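Local coordinates for CTP:phosphocholine Cytidylyltransferase (Streptococcus pneumoniae, PDB 1JYK), which catalyses transfer of the cytidylyl group of CTP to phosphocholine, which yields CDP-choline, at residues E60-F65 and I124-Y129; K67-N72 and F131-R136; S142-V147 and G181-D186. One frame throughout, in Å; residues are numbered along the deposited sequence.

Contact 1 of 3, residues E60-F65 and I124-Y129; sequences EYQIEF and IDADNY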
loop_
_atom_site.group_PDB
_atom_site.type_symbol
_atom_site.label_atom_id
_atom_site.label_comp_id
_atom_site.label_asym_id
_atom_site.label_seq_id
_atom_site.Cartn_x
_atom_site.Cartn_y
_atom_site.Cartn_z
ATOM N N GLU A 60 -8.438 -9.803 -4.230
ATOM C CA GLU A 60 -9.693 -9.710 -4.974
ATOM C C GLU A 60 -10.675 -8.751 -4.294
ATOM O O GLU A 60 -11.405 -8.024 -4.963
ATOM C CB GLU A 60 -10.321 -11.097 -5.138
ATOM C CG GLU A 60 -9.593 -11.945 -6.173
ATOM C CD GLU A 60 -10.306 -13.246 -6.510
ATOM O OE1 GLU A 60 -11.427 -13.482 -6.007
ATOM O OE2 GLU A 60 -9.734 -14.035 -7.287
ATOM N N TYR A 61 -10.695 -8.743 -2.965
ATOM C CA TYR A 61 -11.582 -7.832 -2.250
ATOM C C TYR A 61 -11.204 -6.395 -2.600
ATOM O O TYR A 61 -12.068 -5.550 -2.806
ATOM C CB TYR A 61 -11.449 -8.020 -0.738
ATOM C CG TYR A 61 -12.036 -9.308 -0.210
ATOM C CD1 TYR A 61 -11.219 -10.402 0.075
ATOM C CD2 TYR A 61 -13.405 -9.419 0.055
ATOM C CE1 TYR A 61 -11.743 -11.572 0.615
ATOM C CE2 TYR A 61 -13.943 -10.591 0.596
ATOM C CZ TYR A 61 -13.106 -11.660 0.874
ATOM O OH TYR A 61 -13.619 -12.814 1.416
ATOM N N GLN A 62 -9.902 -6.129 -2.662
ATOM C CA GLN A 62 -9.402 -4.795 -2.974
ATOM C C GLN A 62 -9.706 -4.398 -4.414
ATOM O O GLN A 62 -10.212 -3.305 -4.665
ATOM C CB GLN A 62 -7.892 -4.722 -2.726
ATOM C CG GLN A 62 -7.474 -5.117 -1.307
ATOM C CD GLN A 62 -5.960 -5.119 -1.120
ATOM O OE1 GLN A 62 -5.199 -5.311 -2.073
ATOM N NE2 GLN A 62 -5.518 -4.903 0.113
ATOM N N ILE A 63 -9.388 -5.283 -5.359
ATOM C CA ILE A 63 -9.636 -5.026 -6.779
ATOM C C ILE A 63 -11.123 -4.730 -7.044
ATOM O O ILE A 63 -11.461 -3.808 -7.792
ATOM C CB ILE A 63 -9.193 -6.240 -7.653
ATOM C CG1 ILE A 63 -7.662 -6.315 -7.715
ATOM C CG2 ILE A 63 -9.730 -6.098 -9.069
ATOM C CD1 ILE A 63 -7.134 -7.656 -8.201
ATOM N N GLU A 64 -12.007 -5.501 -6.416
ATOM C CA GLU A 64 -13.443 -5.306 -6.610
ATOM C C GLU A 64 -13.923 -3.971 -6.032
ATOM O O GLU A 64 -14.773 -3.309 -6.629
ATOM C CB GLU A 64 -14.214 -6.490 -6.018
ATOM C CG GLU A 64 -14.167 -7.691 -6.949
ATOM C CD GLU A 64 -14.708 -8.967 -6.339
ATOM O OE1 GLU A 64 -14.224 -10.051 -6.729
ATOM O OE2 GLU A 64 -15.613 -8.900 -5.487
ATOM N N PHE A 65 -13.369 -3.572 -4.888
ATOM C CA PHE A 65 -13.729 -2.295 -4.272
ATOM C C PHE A 65 -13.355 -1.182 -5.237
ATOM O O PHE A 65 -14.120 -0.245 -5.458
ATOM C CB PHE A 65 -12.956 -2.090 -2.965
ATOM C CG PHE A 65 -13.704 -2.519 -1.731
ATOM C CD1 PHE A 65 -13.064 -2.544 -0.495
ATOM C CD2 PHE A 65 -15.044 -2.895 -1.796
ATOM C CE1 PHE A 65 -13.744 -2.933 0.654
ATOM C CE2 PHE A 65 -15.729 -3.285 -0.652
ATOM C CZ PHE A 65 -15.078 -3.305 0.573
ATOM N N ILE A 124 -1.594 0.712 -2.594
ATOM C CA ILE A 124 -2.232 -0.178 -1.640
ATOM C C ILE A 124 -1.396 -1.387 -1.255
ATOM O O ILE A 124 -0.824 -2.050 -2.117
ATOM C CB ILE A 124 -3.566 -0.677 -2.232
ATOM C CG1 ILE A 124 -4.450 0.527 -2.553
ATOM C CG2 ILE A 124 -4.251 -1.652 -1.279
ATOM C CD1 ILE A 124 -5.259 0.367 -3.820
ATOM N N ASP A 125 -1.329 -1.669 0.042
ATOM C CA ASP A 125 -0.596 -2.833 0.527
ATOM C C ASP A 125 -1.556 -3.999 0.331
ATOM O O ASP A 125 -2.737 -3.891 0.657
ATOM C CB ASP A 125 -0.265 -2.699 2.013
ATOM C CG ASP A 125 0.868 -1.719 2.285
ATOM O OD1 ASP A 125 1.544 -1.268 1.333
ATOM O OD2 ASP A 125 1.079 -1.401 3.476
ATOM N N ALA A 126 -1.050 -5.114 -0.189
ATOM C CA ALA A 126 -1.890 -6.275 -0.454
ATOM C C ALA A 126 -2.207 -7.173 0.738
ATOM O O ALA A 126 -3.028 -8.083 0.612
ATOM C CB ALA A 126 -1.271 -7.110 -1.576
ATOM N N ASP A 127 -1.579 -6.938 1.887
ATOM C CA ASP A 127 -1.838 -7.781 3.054
ATOM C C ASP A 127 -2.805 -7.195 4.083
ATOM O O ASP A 127 -2.678 -7.442 5.285
ATOM C CB ASP A 127 -0.527 -8.149 3.746
ATOM C CG ASP A 127 0.377 -6.957 3.945
ATOM O OD1 ASP A 127 -0.113 -5.809 3.893
ATOM O OD2 ASP A 127 1.587 -7.178 4.156
ATOM N N ASN A 128 -3.770 -6.421 3.608
ATOM C CA ASN A 128 -4.768 -5.826 4.478
ATOM C C ASN A 128 -6.146 -6.222 3.983
ATOM O O ASN A 128 -6.362 -6.374 2.779
ATOM C CB ASN A 128 -4.673 -4.301 4.449
ATOM C CG ASN A 128 -3.489 -3.775 5.230
ATOM O OD1 ASN A 128 -3.034 -4.404 6.185
ATOM N ND2 ASN A 128 -2.976 -2.619 4.823
ATOM N N TYR A 129 -7.074 -6.403 4.908
ATOM C CA TYR A 129 -8.441 -6.714 4.538
ATOM C C TYR A 129 -9.216 -5.419 4.783
ATOM O O TYR A 129 -9.193 -4.874 5.892
ATOM C CB TYR A 129 -9.009 -7.832 5.409
ATOM C CG TYR A 129 -10.451 -8.145 5.082
ATOM C CD1 TYR A 129 -11.496 -7.570 5.811
ATOM C CD2 TYR A 129 -10.773 -8.996 4.025
ATOM C CE1 TYR A 129 -12.825 -7.836 5.495
ATOM C CE2 TYR A 129 -12.097 -9.269 3.700
ATOM C CZ TYR A 129 -13.116 -8.686 4.439
ATOM O OH TYR A 129 -14.424 -8.970 4.126
HETATM O O HOH W 1 -15.853 -11.378 3.430
#

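Contact 2 of 3, residues K67-N72 and F131-R136; sequences KEKGIN and FKNMFR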
loop_
_atom_site.group_PDB
_atom_site.type_symbol
_atom_site.label_atom_id
_atom_site.label_comp_id
_atom_site.label_asym_id
_atom_site.label_seq_id
_atom_site.Cartn_x
_atom_site.Cartn_y
_atom_site.Cartn_z
ATOM N N LYS A 67 -12.810 -1.299 -8.646
ATOM C CA LYS A 67 -13.617 -1.287 -9.859
ATOM C C LYS A 67 -15.044 -0.824 -9.587
ATOM O O LYS A 67 -15.677 -0.218 -10.452
ATOM C CB LYS A 67 -13.603 -2.675 -10.500
ATOM C CG LYS A 67 -12.185 -3.162 -10.767
ATOM C CD LYS A 67 -12.137 -4.186 -11.873
ATOM C CE LYS A 67 -12.132 -3.518 -13.226
ATOM N NZ LYS A 67 -12.422 -4.523 -14.260
ATOM N N GLU A 68 -15.549 -1.102 -8.390
ATOM C CA GLU A 68 -16.897 -0.676 -8.029
ATOM C C GLU A 68 -16.954 0.846 -8.059
ATOM O O GLU A 68 -18.021 1.433 -8.251
ATOM C CB GLU A 68 -17.252 -1.155 -6.623
ATOM C CG GLU A 68 -18.314 -2.234 -6.579
ATOM C CD GLU A 68 -18.047 -3.260 -5.493
ATOM O OE1 GLU A 68 -18.038 -2.878 -4.302
ATOM O OE2 GLU A 68 -17.845 -4.447 -5.836
ATOM N N LYS A 69 -15.795 1.474 -7.865
ATOM C CA LYS A 69 -15.690 2.929 -7.848
ATOM C C LYS A 69 -15.191 3.520 -9.155
ATOM O O LYS A 69 -14.944 4.726 -9.246
ATOM C CB LYS A 69 -14.773 3.366 -6.711
ATOM C CG LYS A 69 -15.308 3.011 -5.349
ATOM C CD LYS A 69 -16.453 3.920 -4.983
ATOM C CE LYS A 69 -17.270 3.353 -3.844
ATOM N NZ LYS A 69 -18.416 4.250 -3.542
ATOM N N GLY A 70 -15.029 2.674 -10.167
ATOM C CA GLY A 70 -14.575 3.165 -11.452
ATOM C C GLY A 70 -13.073 3.287 -11.619
ATOM O O GLY A 70 -12.604 3.832 -12.623
ATOM N N ILE A 71 -12.310 2.797 -10.651
ATOM C CA ILE A 71 -10.858 2.856 -10.756
ATOM C C ILE A 71 -10.449 1.529 -11.381
ATOM O O ILE A 71 -10.115 0.565 -10.694
ATOM C CB ILE A 71 -10.209 3.057 -9.375
ATOM C CG1 ILE A 71 -10.769 4.333 -8.731
ATOM C CG2 ILE A 71 -8.697 3.176 -9.525
ATOM C CD1 ILE A 71 -10.714 4.338 -7.226
ATOM N N ASN A 72 -10.488 1.501 -12.707
ATOM C CA ASN A 72 -10.197 0.298 -13.469
ATOM C C ASN A 72 -8.791 0.151 -14.020
ATOM O O ASN A 72 -8.474 -0.864 -14.637
ATOM C CB ASN A 72 -11.216 0.182 -14.591
ATOM C CG ASN A 72 -12.626 0.272 -14.072
ATOM O OD1 ASN A 72 -12.914 -0.190 -12.967
ATOM N ND2 ASN A 72 -13.519 0.878 -14.855
ATOM N N PHE A 131 -12.535 -3.545 5.416
ATOM C CA PHE A 131 -13.924 -3.724 5.830
ATOM C C PHE A 131 -14.841 -2.681 5.197
ATOM O O PHE A 131 -16.045 -2.890 5.088
ATOM C CB PHE A 131 -14.041 -3.646 7.353
ATOM C CG PHE A 131 -13.787 -4.952 8.044
ATOM C CD1 PHE A 131 -14.809 -5.888 8.191
ATOM C CD2 PHE A 131 -12.520 -5.258 8.531
ATOM C CE1 PHE A 131 -14.569 -7.114 8.815
ATOM C CE2 PHE A 131 -12.272 -6.476 9.153
ATOM C CZ PHE A 131 -13.299 -7.406 9.295
ATOM N N LYS A 132 -14.272 -1.557 4.777
ATOM C CA LYS A 132 -15.056 -0.495 4.168
ATOM C C LYS A 132 -14.397 0.008 2.893
ATOM O O LYS A 132 -13.165 0.014 2.801
ATOM C CB LYS A 132 -15.213 0.664 5.157
ATOM C CG LYS A 132 -16.051 0.325 6.384
ATOM C CD LYS A 132 -17.203 1.303 6.563
ATOM C CE LYS A 132 -16.776 2.517 7.374
ATOM N NZ LYS A 132 -17.838 3.569 7.427
ATOM N N ASN A 133 -15.218 0.415 1.918
ATOM C CA ASN A 133 -14.718 0.951 0.650
ATOM C C ASN A 133 -14.543 2.471 0.680
ATOM O O ASN A 133 -15.426 3.282 0.445
ATOM C CB ASN A 133 -15.592 0.570 -0.534
ATOM C CG ASN A 133 -14.893 0.836 -1.859
ATOM O OD1 ASN A 133 -13.790 1.395 -1.892
ATOM N ND2 ASN A 133 -15.527 0.437 -2.955
HETATM N N MSE A 134 -13.303 2.750 0.958
HETATM C CA MSE A 134 -12.535 3.957 1.156
HETATM C C MSE A 134 -12.232 4.708 -0.140
HETATM O O MSE A 134 -12.039 5.928 -0.148
HETATM C CB MSE A 134 -11.361 3.240 1.573
HETATM C CG MSE A 134 -10.076 3.645 1.773
HETATM SE SE MSE A 134 -9.852 1.892 2.033
HETATM C CE MSE A 134 -10.236 1.863 4.050
ATOM N N PHE A 135 -12.098 3.933 -1.210
ATOM C CA PHE A 135 -11.722 4.459 -2.507
ATOM C C PHE A 135 -12.723 5.370 -3.179
ATOM O O PHE A 135 -13.925 5.115 -3.164
ATOM C CB PHE A 135 -11.374 3.297 -3.440
ATOM C CG PHE A 135 -10.337 2.372 -2.875
ATOM C CD1 PHE A 135 -9.052 2.840 -2.583
ATOM C CD2 PHE A 135 -10.643 1.040 -2.608
ATOM C CE1 PHE A 135 -8.088 1.991 -2.028
ATOM C CE2 PHE A 135 -9.687 0.179 -2.052
ATOM C CZ PHE A 135 -8.406 0.657 -1.762
ATOM N N ARG A 136 -12.211 6.449 -3.757
ATOM C CA ARG A 136 -13.043 7.391 -4.495
ATOM C C ARG A 136 -12.248 7.938 -5.670
ATOM O O ARG A 136 -11.016 8.017 -5.617
ATOM C CB ARG A 136 -13.529 8.554 -3.622
ATOM C CG ARG A 136 -12.879 8.696 -2.270
ATOM C CD ARG A 136 -13.741 9.555 -1.349
ATOM N NE ARG A 136 -14.637 10.439 -2.097
ATOM C CZ ARG A 136 -15.959 10.497 -1.927
ATOM N NH1 ARG A 136 -16.556 9.718 -1.032
ATOM N NH2 ARG A 136 -16.692 11.331 -2.661
#

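Contact 3 of 3, residues S142-V147 and G181-D186; sequences STYFSV and GVSFWD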
loop_
_atom_site.group_PDB
_atom_site.type_symbol
_atom_site.label_atom_id
_atom_site.label_comp_id
_atom_site.label_asym_id
_atom_site.label_seq_id
_atom_site.Cartn_x
_atom_site.Cartn_y
_atom_site.Cartn_z
ATOM N N SER A 142 -3.107 14.667 -2.151
ATOM C CA SER A 142 -2.435 13.480 -1.631
ATOM C C SER A 142 -3.003 13.183 -0.249
ATOM O O SER A 142 -3.106 14.081 0.600
ATOM C CB SER A 142 -0.927 13.716 -1.567
ATOM O OG SER A 142 -0.431 14.012 -2.859
ATOM N N THR A 143 -3.359 11.921 -0.025
ATOM C CA THR A 143 -3.982 11.522 1.228
ATOM C C THR A 143 -3.503 10.193 1.792
ATOM O O THR A 143 -3.233 9.244 1.049
ATOM C CB THR A 143 -5.518 11.398 1.044
ATOM O OG1 THR A 143 -6.044 12.631 0.548
ATOM C CG2 THR A 143 -6.200 11.043 2.350
ATOM N N TYR A 144 -3.403 10.141 3.115
ATOM C CA TYR A 144 -3.049 8.922 3.814
ATOM C C TYR A 144 -4.344 8.534 4.513
ATOM O O TYR A 144 -4.878 9.331 5.288
ATOM C CB TYR A 144 -1.996 9.180 4.891
ATOM C CG TYR A 144 -0.571 9.047 4.429
ATOM C CD1 TYR A 144 -0.072 7.834 3.977
ATOM C CD2 TYR A 144 0.283 10.145 4.444
ATOM C CE1 TYR A 144 1.246 7.715 3.550
ATOM C CE2 TYR A 144 1.602 10.038 4.021
ATOM C CZ TYR A 144 2.075 8.823 3.576
ATOM O OH TYR A 144 3.379 8.717 3.166
ATOM N N PHE A 145 -4.871 7.345 4.228
ATOM C CA PHE A 145 -6.078 6.885 4.909
ATOM C C PHE A 145 -5.513 6.155 6.118
ATOM O O PHE A 145 -4.929 5.079 5.988
ATOM C CB PHE A 145 -6.879 5.962 3.992
ATOM C CG PHE A 145 -7.484 6.683 2.827
ATOM C CD1 PHE A 145 -8.822 7.070 2.847
ATOM C CD2 PHE A 145 -6.702 7.031 1.732
ATOM C CE1 PHE A 145 -9.376 7.801 1.791
ATOM C CE2 PHE A 145 -7.241 7.759 0.672
ATOM C CZ PHE A 145 -8.584 8.147 0.704
ATOM N N SER A 146 -5.682 6.765 7.293
ATOM C CA SER A 146 -5.110 6.253 8.533
ATOM C C SER A 146 -6.029 5.775 9.657
ATOM O O SER A 146 -6.987 6.455 10.025
ATOM C CB SER A 146 -4.182 7.326 9.108
ATOM O OG SER A 146 -3.627 6.914 10.342
ATOM N N VAL A 147 -5.714 4.606 10.211
ATOM C CA VAL A 147 -6.471 4.065 11.329
ATOM C C VAL A 147 -5.609 4.280 12.576
ATOM O O VAL A 147 -4.376 4.352 12.485
ATOM C CB VAL A 147 -6.745 2.537 11.188
ATOM C CG1 VAL A 147 -7.753 2.275 10.069
ATOM C CG2 VAL A 147 -5.443 1.792 10.932
ATOM N N GLY A 181 -1.445 1.520 4.832
ATOM C CA GLY A 181 -1.472 0.684 3.646
ATOM C C GLY A 181 -2.377 1.156 2.528
ATOM O O GLY A 181 -2.554 0.449 1.534
ATOM N N VAL A 182 -2.982 2.329 2.695
ATOM C CA VAL A 182 -3.829 2.907 1.658
ATOM C C VAL A 182 -3.521 4.398 1.628
ATOM O O VAL A 182 -3.635 5.089 2.646
ATOM C CB VAL A 182 -5.353 2.705 1.928
ATOM C CG1 VAL A 182 -6.163 3.311 0.784
ATOM C CG2 VAL A 182 -5.678 1.221 2.072
ATOM N N SER A 183 -3.102 4.883 0.466
ATOM C CA SER A 183 -2.777 6.292 0.296
ATOM C C SER A 183 -3.030 6.690 -1.154
ATOM O O SER A 183 -3.066 5.834 -2.039
ATOM C CB SER A 183 -1.307 6.552 0.671
ATOM O OG SER A 183 -0.399 5.824 -0.147
ATOM N N PHE A 184 -3.222 7.982 -1.392
ATOM C CA PHE A 184 -3.458 8.500 -2.735
ATOM C C PHE A 184 -2.502 9.660 -2.979
ATOM O O PHE A 184 -2.226 10.440 -2.069
ATOM C CB PHE A 184 -4.900 8.986 -2.881
ATOM C CG PHE A 184 -5.173 9.676 -4.188
ATOM C CD1 PHE A 184 -5.470 8.935 -5.336
ATOM C CD2 PHE A 184 -5.115 11.065 -4.283
ATOM C CE1 PHE A 184 -5.702 9.566 -6.558
ATOM C CE2 PHE A 184 -5.345 11.706 -5.498
ATOM C CZ PHE A 184 -5.638 10.955 -6.639
ATOM N N TRP A 185 -2.006 9.777 -4.204
ATOM C CA TRP A 185 -1.055 10.834 -4.530
ATOM C C TRP A 185 -1.465 11.639 -5.745
ATOM O O TRP A 185 -1.734 11.065 -6.804
ATOM C CB TRP A 185 0.326 10.209 -4.733
ATOM C CG TRP A 185 0.677 9.413 -3.543
ATOM C CD1 TRP A 185 0.435 8.082 -3.343
ATOM C CD2 TRP A 185 1.156 9.931 -2.297
ATOM N NE1 TRP A 185 0.715 7.744 -2.038
ATOM C CE2 TRP A 185 1.160 8.857 -1.374
ATOM C CE3 TRP A 185 1.568 11.200 -1.862
ATOM C CZ2 TRP A 185 1.564 9.017 -0.042
ATOM C CZ3 TRP A 185 1.972 11.358 -0.546
ATOM C CH2 TRP A 185 1.967 10.269 0.351
ATOM N N ASP A 186 -1.527 12.961 -5.592
ATOM C CA ASP A 186 -1.889 13.820 -6.713
ATOM C C ASP A 186 -0.671 14.023 -7.621
ATOM O O ASP A 186 0.451 13.641 -7.265
ATOM C CB ASP A 186 -2.450 15.168 -6.232
ATOM C CG ASP A 186 -1.475 15.942 -5.377
ATOM O OD1 ASP A 186 -0.262 15.882 -5.639
ATOM O OD2 ASP A 186 -1.929 16.615 -4.432
#

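Contact 1 of 3, residues E60-F65 and I124-Y129
The ring of Tyr61 offers one face to Tyr129, whose CE2 stands 3.6 Å above the ring plane over its centre, almost equally far from all six carbons. Tyr129 takes part with its edge: Tyr61 lies near the plane of that ring, beyond its CE2 side. With the two planes at 73° and the ring centroids 5.0 Å apart, this is a T-shaped (edge-to-face) pair. Tyr129 reaches it because CG is anti to the backbone N (chi1 178°), carrying the ring from the strand to the helix. The hydroxyls do not bond to each other; a water lies 2.9 Å from Tyr129 OH and donates a weak bond to Tyr61 OH, whose stronger partner is the backbone O of Val53. Here helix 58-68 packs against the end of strand 121-125 and the turn leading into strand 128-130, in the alpha/beta fold of nucleotidyltransferases. Gln62 spans that turn with an extended side chain. Its NE2 donates to Asp125 O at 3.0 Å, on a lone pair in the carbonyl plane, with the acceptor tilted somewhat from the amide plane of Gln62. A second, weak bond runs from the same NE2 to Asn128 O at 3.2 Å, so one amide nitrogen ties together the two carbonyls on either side of the bend. Ile124 CG2 packs against the amide, 3.8 Å from Gln62 NE2. Gln62 OE1, 3.8 Å from Ala126 CA, is buried and has no polar partner in the model. Within the bend, Asp127 forms salt bridges with Arg38 and Lys48, which belong to the segment following strand 27-32, a region that probably helps to form the nucleotide site, as in relatives.

Contact 2 of 3, residues K67-N72 and F131-R136
Lys69 lays its aliphatic chain over one face of the Asn133 amide, on the ND2 side, and along the carbonyl of Phe135. Its CG and CE each come to 3.5 Å from Asn133 ND2, while CG also touches Phe135 O at 3.3 Å. The bend at chi2 (-74°) folds the lysine chain along this surface, and the lysine and asparagine side chains run past each other in opposite directions. Deeper in, Ile71 CD1 meets Phe135 CB at 4.0 Å, the two side chains crossing at about a right angle, and the same methyl abuts Arg136 O. All these contacts are van der Waals in kind. The polar bonds that position the partners lie within each segment or beside it. Asn133 OD1 accepts from Phe135 N at 3.1 Å, closing an Asx turn, with the donor tilted 28° from the carbonyl plane; the amide's ND2 donates to Phe65 O. In segment 67-72 the helix ends in a Schellman motif: Gly70, with positive phi, is its C-prime residue, its N bonding to Lys67 O while Ile71 N returns to Leu66 O. Ile71 then centres an inverse gamma turn that carries the chain onward. The selenium of Met134, a selenomethionine, lies over one face of the Phe135 ring, offset toward its rim. The contact thus joins the C-terminal end of helix 58-68 to the loop between strands 128-130 and 142-149; Phe135 packs on Phe65 and Leu66 of that helix and makes an edge-to-face pair with Tyr122 of strand 121-125.

Contact 3 of 3, residues S142-V147 and G181-D186
Ser142 OG is gripped from two quarters: Asp186 N donates to it at 3.1 Å in a nearly straight bond (166°), and Thr189 OG1 is hydrogen-bonded to it as well. The aspartate answers through OD2, which takes Ser142 N at 3.2 Å from well above the carboxylate plane, while OD1 bonds to Thr189. Asp186 is also the N-cap of helix 187-201, so this pair fastens the start of strand 142-149 to the start of that helix. Beyond it the strands run antiparallel in regular register. Thr143 and Phe184 form a hydrogen-bonded pair, with Phe184 N to Thr143 O at 2.7 Å and a reciprocal bond from Thr143 N; Phe145 N to Val182 O continues the ladder. Tyr144 and Ser183 are the non-hydrogen-bonded pair between, and on their face of the sheet the indole of Trp185 points its edge at the face of Tyr144. This is a T-shaped pair, planes at 86°, with Trp185 CH2 3.5 Å from Tyr144 CZ. The indole is steadied by its own strand: Trp185 NE1 donates to Ser183 OG at 2.9 Å, an oxygen that chi1 of 61° sets between the backbone N and the carbonyl carbon. In the same six-membered ring that meets Tyr144, Trp185 CE3 lies 3.6 Å from Ser142 CB. Phe145 instead rests against Val182, CD2 to CG1 3.9 Å. Both strands belong to the interior of the large mixed sheet: 142-149 is flanked on its other side by parallel strand 224-228, and 182-185 by antiparallel strand 121-125, while Trp211, from the loop before helix 213-216, and Val215 of that helix pack on the indole.

Overall arrangement
Contacts 1 and 3 are buried, whereas contact 2, its centre about 14 Å from the centre of the chain, is partly exposed. Contacts 1 and 2 share helix 58-68, its middle and its C-terminal end, and they meet through Phe65 and Phe135. Contact 3 belongs to the sheet itself, and joins contact 1 where Asp125 N bonds to Gly181 O between neighbouring strands 121-125 and 182-185; Val182 also packs on Phe135 of contact 2. Chemistry follows place: backbone ladder and aromatic packing within the sheet, a side-chain amide and a tyrosine pair between helix and turn, and, at the periphery, van der Waals packing of Lys69 and Ile71 on a loop, without hydrogen bonds between the two segments.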